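Local coordinates for protein phosphatase YwpJ (Bacillus subtilis, PDB 1NRW) that removes phosphate from phosphorylated five- and six-carbon sugars and nucleoside monophosphates in vitro, and less readily from flavin mononucleotide, at residues 7-12 with 236-241; 253-258 with 270-275. All blocks are in the same frame, centred on the assembly; numbering follows the deposited sequence.

Overall arrangement
Both contacts belong to one sheet, and they are joined there because strand 235-239 pairs with strand 253-256. Interaction 1 lies deep in it, with every touching residue buried, and pairs the central strand 6-10 with 235-239. Interaction 2, its centre about 9 Å away, pairs 253-256 with the short strand 270-271 at one edge of the sheet and is partly open to solvent. Parallel backbone bonds run through both, but the far ends differ: 7-12 and 236-241 finish in carboxylates and a hydroxyl gathered on a calcium ion, whereas 253-258 and 270-275 finish in apolar packing and backbone bonds. M257 packs on V238 and also touches D240, a calcium ligand.

Interaction 1: 7-12 with 236-241; sequences IAIDLD and AAVGDS. With CA (calcium ion), chain D; PO4 (phosphate ion), chain B.
The carboxylates of D10 and D240 meet at a calcium ion, their planes only about 28° apart. Each binds through one oxygen, with the metal somewhat off both planes: D10 OD2 lies 2.4 Å and D240 OD1 2.5 Å from the calcium. Sharing it brings D10 OD2 and D240 OD1 to 3.1 Å from each other. With CG anti to the backbone N (chi1 -176°), the D10 carboxylate carries OD2 to the calcium and OD1 to the phosphate. D10 OD1 stands 2.6 Å from phosphate O1 and is salt-bridged to K217, consistent with the nucleophile assigned by similarity. S241 OG, D12 O, phosphate O1 and a water complete six oxygen ligands; that water also donates to D240 OD2. T14 holds D240 OD1 and N243 holds S241 OG; N243, with K217, T44 and G45, also binds the phosphate. This is the HAD phosphatase site, calcium occupying the place inferred for magnesium.

D12 binds calcium through its carbonyl, while D12 N donates to phosphate O4 at 3.2 Å. Its carboxylate puts OD2 2.6 Å from phosphate O4 and forms a salt bridge with R46. With an alanine here R46 would probably lose its charged mate, and O4 would keep the backbone N-H but not the carboxylate beside it.

Behind the site the strands run parallel, 9° apart. A8 N gives A236 O a nearly straight bond of 2.8 Å, then V238 N bonds A8 O and D10 N bonds V238 O. V238 CG1 lies alongside I9 CG2 at 3.9 Å. Strand 39-43 flanks 6-10 on its other edge and 253-256 flanks 235-239; helix 245-250 packs through M247 on A8 and A237, and helix 279-286 on I7, I9 and V238.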
ATOM      1  N   ILE A   7      -5.869   4.857 -14.612  1.00 15.69           N
ATOM      2  CA  ILE A   7      -5.641   3.486 -14.177  1.00 14.94           C
ATOM      3  C   ILE A   7      -4.854   3.490 -12.871  1.00 13.52           C
ATOM      4  O   ILE A   7      -3.755   4.040 -12.812  1.00 14.07           O
ATOM      5  CB  ILE A   7      -4.848   2.685 -15.235  1.00 15.62           C
ATOM      6  CG1 ILE A   7      -5.632   2.661 -16.551  1.00 17.05           C
ATOM      7  CG2 ILE A   7      -4.592   1.265 -14.740  1.00 15.45           C
ATOM      8  CD1 ILE A   7      -4.848   2.109 -17.718  1.00 21.48           C
ATOM      9  N   ALA A   8      -5.436   2.892 -11.832  1.00 13.73           N
ATOM     10  CA  ALA A   8      -4.805   2.808 -10.513  1.00 13.14           C
ATOM     11  C   ALA A   8      -4.145   1.435 -10.392  1.00 14.28           C
ATOM     12  O   ALA A   8      -4.784   0.409 -10.637  1.00 13.58           O
ATOM     13  CB  ALA A   8      -5.853   2.995  -9.422  1.00 14.32           C
ATOM     14  N   ILE A   9      -2.876   1.421  -9.993  1.00 11.50           N
ATOM     15  CA  ILE A   9      -2.117   0.173  -9.899  1.00 12.16           C
ATOM     16  C   ILE A   9      -1.474  -0.041  -8.530  1.00 11.03           C
ATOM     17  O   ILE A   9      -0.688   0.786  -8.080  1.00 12.57           O
ATOM     18  CB  ILE A   9      -0.985   0.164 -10.962  1.00 11.16           C
ATOM     19  CG1 ILE A   9      -1.568   0.498 -12.337  1.00 13.00           C
ATOM     20  CG2 ILE A   9      -0.288  -1.196 -10.996  1.00 12.64           C
ATOM     21  CD1 ILE A   9      -0.517   0.659 -13.429  1.00 14.15           C
ATOM     22  N   ASP A  10      -1.809  -1.150  -7.882  1.00 11.29           N
ATOM     23  CA  ASP A  10      -1.235  -1.481  -6.578  1.00 11.23           C
ATOM     24  C   ASP A  10       0.264  -1.733  -6.773  1.00 12.39           C
ATOM     25  O   ASP A  10       0.699  -2.118  -7.859  1.00 12.86           O
ATOM     26  CB  ASP A  10      -1.944  -2.717  -6.023  1.00 11.13           C
ATOM     27  CG  ASP A  10      -1.495  -3.084  -4.627  1.00 13.52           C
ATOM     28  OD1 ASP A  10      -0.888  -2.254  -3.914  1.00 13.24           O
ATOM     29  OD2 ASP A  10      -1.779  -4.229  -4.240  1.00 12.93           O
ATOM     30  N   LEU A  11       1.055  -1.507  -5.726  1.00 12.21           N
ATOM     31  CA  LEU A  11       2.503  -1.685  -5.821  1.00 11.82           C
ATOM     32  C   LEU A  11       2.929  -3.123  -5.526  1.00 12.50           C
ATOM     33  O   LEU A  11       3.209  -3.891  -6.446  1.00 13.23           O
ATOM     34  CB  LEU A  11       3.202  -0.719  -4.861  1.00 11.12           C
ATOM     35  CG  LEU A  11       4.734  -0.720  -4.834  1.00 12.98           C
ATOM     36  CD1 LEU A  11       5.312  -0.131  -6.113  1.00 14.82           C
ATOM     37  CD2 LEU A  11       5.188   0.087  -3.621  1.00 13.06           C
ATOM     38  N   ASP A  12       2.971  -3.495  -4.249  1.00 11.22           N
ATOM     39  CA  ASP A  12       3.366  -4.857  -3.870  1.00 11.77           C
ATOM     40  C   ASP A  12       2.416  -5.909  -4.445  1.00 11.02           C
ATOM     41  O   ASP A  12       1.217  -5.687  -4.512  1.00 13.67           O
ATOM     42  CB  ASP A  12       3.390  -4.986  -2.345  1.00 13.81           C
ATOM     43  CG  ASP A  12       4.504  -4.181  -1.716  1.00 18.10           C
ATOM     44  OD1 ASP A  12       5.639  -4.689  -1.661  1.00 20.64           O
ATOM     45  OD2 ASP A  12       4.251  -3.035  -1.297  1.00 20.46           O
ATOM     46  N   ALA A 236      -9.951   2.377 -14.024  1.00 14.99           N
ATOM     47  CA  ALA A 236      -9.741   0.959 -13.750  1.00 12.44           C
ATOM     48  C   ALA A 236      -8.742   0.877 -12.599  1.00 12.71           C
ATOM     49  O   ALA A 236      -7.924   1.781 -12.421  1.00 14.52           O
ATOM     50  CB  ALA A 236      -9.181   0.253 -14.979  1.00 14.24           C
ATOM     51  N   ALA A 237      -8.821  -0.191 -11.813  1.00 14.44           N
ATOM     52  CA  ALA A 237      -7.905  -0.390 -10.687  1.00 13.39           C
ATOM     53  C   ALA A 237      -7.549  -1.867 -10.640  1.00 15.67           C
ATOM     54  O   ALA A 237      -8.406  -2.730 -10.859  1.00 15.94           O
ATOM     55  CB  ALA A 237      -8.563   0.034  -9.382  1.00 14.37           C
ATOM     56  N   VAL A 238      -6.284  -2.157 -10.359  1.00 12.92           N
ATOM     57  CA  VAL A 238      -5.818  -3.537 -10.308  1.00 12.53           C
ATOM     58  C   VAL A 238      -5.033  -3.784  -9.019  1.00 12.89           C
ATOM     59  O   VAL A 238      -4.281  -2.918  -8.570  1.00 12.30           O
ATOM     60  CB  VAL A 238      -4.939  -3.855 -11.558  1.00 12.39           C
ATOM     61  CG1 VAL A 238      -3.725  -2.928 -11.612  1.00 14.55           C
ATOM     62  CG2 VAL A 238      -4.508  -5.301 -11.545  1.00 11.22           C
ATOM     63  N   GLY A 239      -5.231  -4.955  -8.418  1.00 13.20           N
ATOM     64  CA  GLY A 239      -4.535  -5.284  -7.181  1.00 12.81           C
ATOM     65  C   GLY A 239      -4.652  -6.755  -6.819  1.00 13.78           C
ATOM     66  O   GLY A 239      -5.392  -7.497  -7.472  1.00 13.70           O
ATOM     67  N   ASP A 240      -3.940  -7.176  -5.771  1.00 14.30           N
ATOM     68  CA  ASP A 240      -3.955  -8.572  -5.332  1.00 14.40           C
ATOM     69  C   ASP A 240      -4.364  -8.745  -3.874  1.00 14.39           C
ATOM     70  O   ASP A 240      -4.866  -9.795  -3.487  1.00 14.72           O
ATOM     71  CB  ASP A 240      -2.560  -9.190  -5.480  1.00 14.83           C
ATOM     72  CG  ASP A 240      -1.546  -8.560  -4.538  1.00 16.26           C
ATOM     73  OD1 ASP A 240      -1.467  -7.323  -4.548  1.00 14.77           O
ATOM     74  OD2 ASP A 240      -0.838  -9.280  -3.793  1.00 14.37           O
ATOM     75  N   SER A 241      -4.138  -7.710  -3.070  1.00 15.45           N
ATOM     76  CA  SER A 241      -4.397  -7.784  -1.638  1.00 15.07           C
ATOM     77  C   SER A 241      -5.672  -7.140  -1.095  1.00 15.14           C
ATOM     78  O   SER A 241      -6.321  -6.331  -1.755  1.00 15.25           O
ATOM     79  CB  SER A 241      -3.176  -7.236  -0.905  1.00 14.85           C
ATOM     80  OG  SER A 241      -2.767  -6.018  -1.503  1.00 15.89           O
TER
HETATM   81 CA    CA D 903      -0.609  -5.770  -2.786  1.00 23.44          CA
HETATM   82  P   PO4 B 900       0.756  -2.577  -0.951  1.00 14.15           P
HETATM   83  O1  PO4 B 900       0.125  -3.524  -1.891  1.00 13.14           O
HETATM   84  O2  PO4 B 900      -0.237  -1.548  -0.550  1.00 14.34           O
HETATM   85  O3  PO4 B 900       1.222  -3.317   0.247  1.00 15.64           O
HETATM   86  O4  PO4 B 900       1.907  -1.925  -1.620  1.00 11.57           O
HETATM   87  O   HOH W   1       0.565  -7.779  -1.902  1.00 14.73           O

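Interaction 2: 253-258 with 270-275; sequences KGVAMG and AVTLTN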
ATOM      1  N   LYS A 253     -13.813  -0.374 -13.635  1.00 18.66           N
ATOM      2  CA  LYS A 253     -13.400  -1.749 -13.895  1.00 20.01           C
ATOM      3  C   LYS A 253     -12.380  -2.188 -12.851  1.00 18.27           C
ATOM      4  O   LYS A 253     -11.298  -1.604 -12.757  1.00 19.31           O
ATOM      5  CB  LYS A 253     -12.781  -1.884 -15.291  1.00 23.07           C
ATOM      6  CG  LYS A 253     -13.769  -1.698 -16.432  1.00 30.46           C
ATOM      7  CD  LYS A 253     -13.169  -2.093 -17.781  1.00 35.14           C
ATOM      8  CE  LYS A 253     -12.870  -3.589 -17.853  1.00 38.92           C
ATOM      9  NZ  LYS A 253     -12.497  -4.029 -19.233  1.00 39.59           N
ATOM     10  N   GLY A 254     -12.743  -3.194 -12.060  1.00 16.91           N
ATOM     11  CA  GLY A 254     -11.850  -3.716 -11.041  1.00 15.45           C
ATOM     12  C   GLY A 254     -11.144  -4.949 -11.576  1.00 16.47           C
ATOM     13  O   GLY A 254     -11.798  -5.885 -12.042  1.00 15.97           O
ATOM     14  N   VAL A 255      -9.814  -4.957 -11.518  1.00 13.72           N
ATOM     15  CA  VAL A 255      -9.044  -6.093 -12.022  1.00 13.42           C
ATOM     16  C   VAL A 255      -8.255  -6.784 -10.913  1.00 14.27           C
ATOM     17  O   VAL A 255      -7.584  -6.130 -10.112  1.00 15.17           O
ATOM     18  CB  VAL A 255      -8.054  -5.643 -13.126  1.00 13.26           C
ATOM     19  CG1 VAL A 255      -7.340  -6.855 -13.716  1.00 13.86           C
ATOM     20  CG2 VAL A 255      -8.799  -4.879 -14.219  1.00 15.51           C
ATOM     21  N   ALA A 256      -8.345  -8.109 -10.867  1.00 13.53           N
ATOM     22  CA  ALA A 256      -7.627  -8.881  -9.864  1.00 14.29           C
ATOM     23  C   ALA A 256      -6.384  -9.510 -10.486  1.00 13.95           C
ATOM     24  O   ALA A 256      -6.427  -9.998 -11.613  1.00 15.15           O
ATOM     25  CB  ALA A 256      -8.525  -9.966  -9.297  1.00 15.37           C
HETATM   26  N   MSE A 257      -5.275  -9.485  -9.756  1.00 12.59           N
HETATM   27  CA  MSE A 257      -4.038 -10.096 -10.237  1.00 12.97           C
HETATM   28  C   MSE A 257      -4.211 -11.616 -10.189  1.00 12.97           C
HETATM   29  O   MSE A 257      -5.049 -12.124  -9.442  1.00 14.74           O
HETATM   30  CB  MSE A 257      -2.865  -9.687  -9.333  1.00 14.24           C
HETATM   31  CG  MSE A 257      -2.525  -8.206  -9.399  1.00 12.93           C
HETATM   32 SE   MSE A 257      -1.926  -7.705 -11.164  1.00 25.28          SE
HETATM   33  CE  MSE A 257      -0.412  -8.910 -11.304  1.00 12.27           C
ATOM     34  N   GLY A 258      -3.420 -12.337 -10.980  1.00 14.73           N
ATOM     35  CA  GLY A 258      -3.519 -13.789 -10.989  1.00 13.94           C
ATOM     36  C   GLY A 258      -3.191 -14.407  -9.635  1.00 15.78           C
ATOM     37  O   GLY A 258      -3.712 -15.468  -9.286  1.00 16.23           O
ATOM     38  N   ALA A 270     -12.540  -8.426 -13.986  1.00 16.33           N
ATOM     39  CA  ALA A 270     -11.575  -9.056 -14.877  1.00 15.25           C
ATOM     40  C   ALA A 270     -10.422  -9.599 -14.042  1.00 16.25           C
ATOM     41  O   ALA A 270     -10.169  -9.120 -12.935  1.00 14.74           O
ATOM     42  CB  ALA A 270     -11.056  -8.036 -15.898  1.00 14.85           C
ATOM     43  N   VAL A 271      -9.740 -10.612 -14.567  1.00 14.17           N
ATOM     44  CA  VAL A 271      -8.610 -11.211 -13.867  1.00 15.92           C
ATOM     45  C   VAL A 271      -7.457 -11.288 -14.849  1.00 15.51           C
ATOM     46  O   VAL A 271      -7.636 -11.696 -16.000  1.00 17.18           O
ATOM     47  CB  VAL A 271      -8.936 -12.640 -13.362  1.00 16.42           C
ATOM     48  CG1 VAL A 271      -7.760 -13.198 -12.565  1.00 18.42           C
ATOM     49  CG2 VAL A 271     -10.195 -12.611 -12.500  1.00 17.25           C
ATOM     50  N   THR A 272      -6.272 -10.888 -14.400  1.00 14.76           N
ATOM     51  CA  THR A 272      -5.103 -10.910 -15.263  1.00 14.37           C
ATOM     52  C   THR A 272      -4.099 -11.964 -14.782  1.00 13.10           C
ATOM     53  O   THR A 272      -4.412 -12.773 -13.907  1.00 14.97           O
ATOM     54  CB  THR A 272      -4.456  -9.498 -15.327  1.00 15.15           C
ATOM     55  OG1 THR A 272      -3.412  -9.482 -16.308  1.00 15.03           O
ATOM     56  CG2 THR A 272      -3.888  -9.097 -13.965  1.00 14.16           C
ATOM     57  N   LEU A 273      -2.908 -11.969 -15.374  1.00 14.19           N
ATOM     58  CA  LEU A 273      -1.869 -12.930 -15.016  1.00 12.97           C
ATOM     59  C   LEU A 273      -1.271 -12.584 -13.649  1.00 12.39           C
ATOM     60  O   LEU A 273      -1.625 -11.569 -13.057  1.00 12.63           O
ATOM     61  CB  LEU A 273      -0.763 -12.919 -16.078  1.00 13.89           C
ATOM     62  CG  LEU A 273      -1.264 -13.007 -17.527  1.00 15.51           C
ATOM     63  CD1 LEU A 273      -0.092 -12.965 -18.495  1.00 16.84           C
ATOM     64  CD2 LEU A 273      -2.063 -14.287 -17.705  1.00 16.70           C
ATOM     65  N   THR A 274      -0.379 -13.431 -13.143  1.00 13.76           N
ATOM     66  CA  THR A 274       0.251 -13.156 -11.848  1.00 13.55           C
ATOM     67  C   THR A 274       1.215 -11.983 -11.991  1.00 13.18           C
ATOM     68  O   THR A 274       1.592 -11.606 -13.105  1.00 13.21           O
ATOM     69  CB  THR A 274       1.067 -14.359 -11.327  1.00 15.00           C
ATOM     70  OG1 THR A 274       2.168 -14.609 -12.210  1.00 14.44           O
ATOM     71  CG2 THR A 274       0.199 -15.598 -11.231  1.00 14.61           C
ATOM     72  N   ASN A 275       1.631 -11.413 -10.864  1.00 12.29           N
ATOM     73  CA  ASN A 275       2.562 -10.297 -10.929  1.00 13.12           C
ATOM     74  C   ASN A 275       3.844 -10.713 -11.638  1.00 12.64           C
ATOM     75  O   ASN A 275       4.389  -9.948 -12.434  1.00 14.59           O
ATOM     76  CB  ASN A 275       2.862  -9.740  -9.525  1.00 12.38           C
ATOM     77  CG  ASN A 275       3.392 -10.790  -8.553  1.00 13.70           C
ATOM     78  OD1 ASN A 275       3.124 -11.983  -8.686  1.00 13.32           O
ATOM     79  ND2 ASN A 275       4.130 -10.331  -7.545  1.00 13.06           N
TER
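M257, a selenomethionine in this crystal, folds its side chain against the 270-275 segment. Bends at chi2 (-64°) and chi3 (-59°) swing CE against the backbone at N275, 3.3 Å from N275 N, where it also meets N275 CB. M257 SE comes to 3.7 Å from T272 CG2. M257 runs alongside T272, while V255 lies across it, V255 CG1 being 4.1 Å from T272 CG2. The same T272 methyl also rests against A256 O. Beside this cluster G258 N donates to L273 O at 2.9 Å, arriving from well above the carbonyl plane.

Backbone bonds set the register of the two strands. A256 N to A270 O and T272 N to A256 O are both 2.9 Å and close to straight; A270 N to G254 O is longer, at 3.3 Å.

Further out, with T272 OG1 anti to the backbone N and held by H282 and the carbonyl of G279, CG2 is fixed where it meets SE and A256 O. The N275 amide is gripped by N133 and the carbonyl of L16. V238 packs on V255 and M257 from strand 235-239, M283 of helix 279-286 touches V255, and I264 and K265 of helix 262-267 touch A256.

Strand 253-256, helix 262-267 and parallel strand 270-271 form a beta-alpha-beta crossover, the last such unit at the edge of the Rossmann-like sheet of the HAD fold.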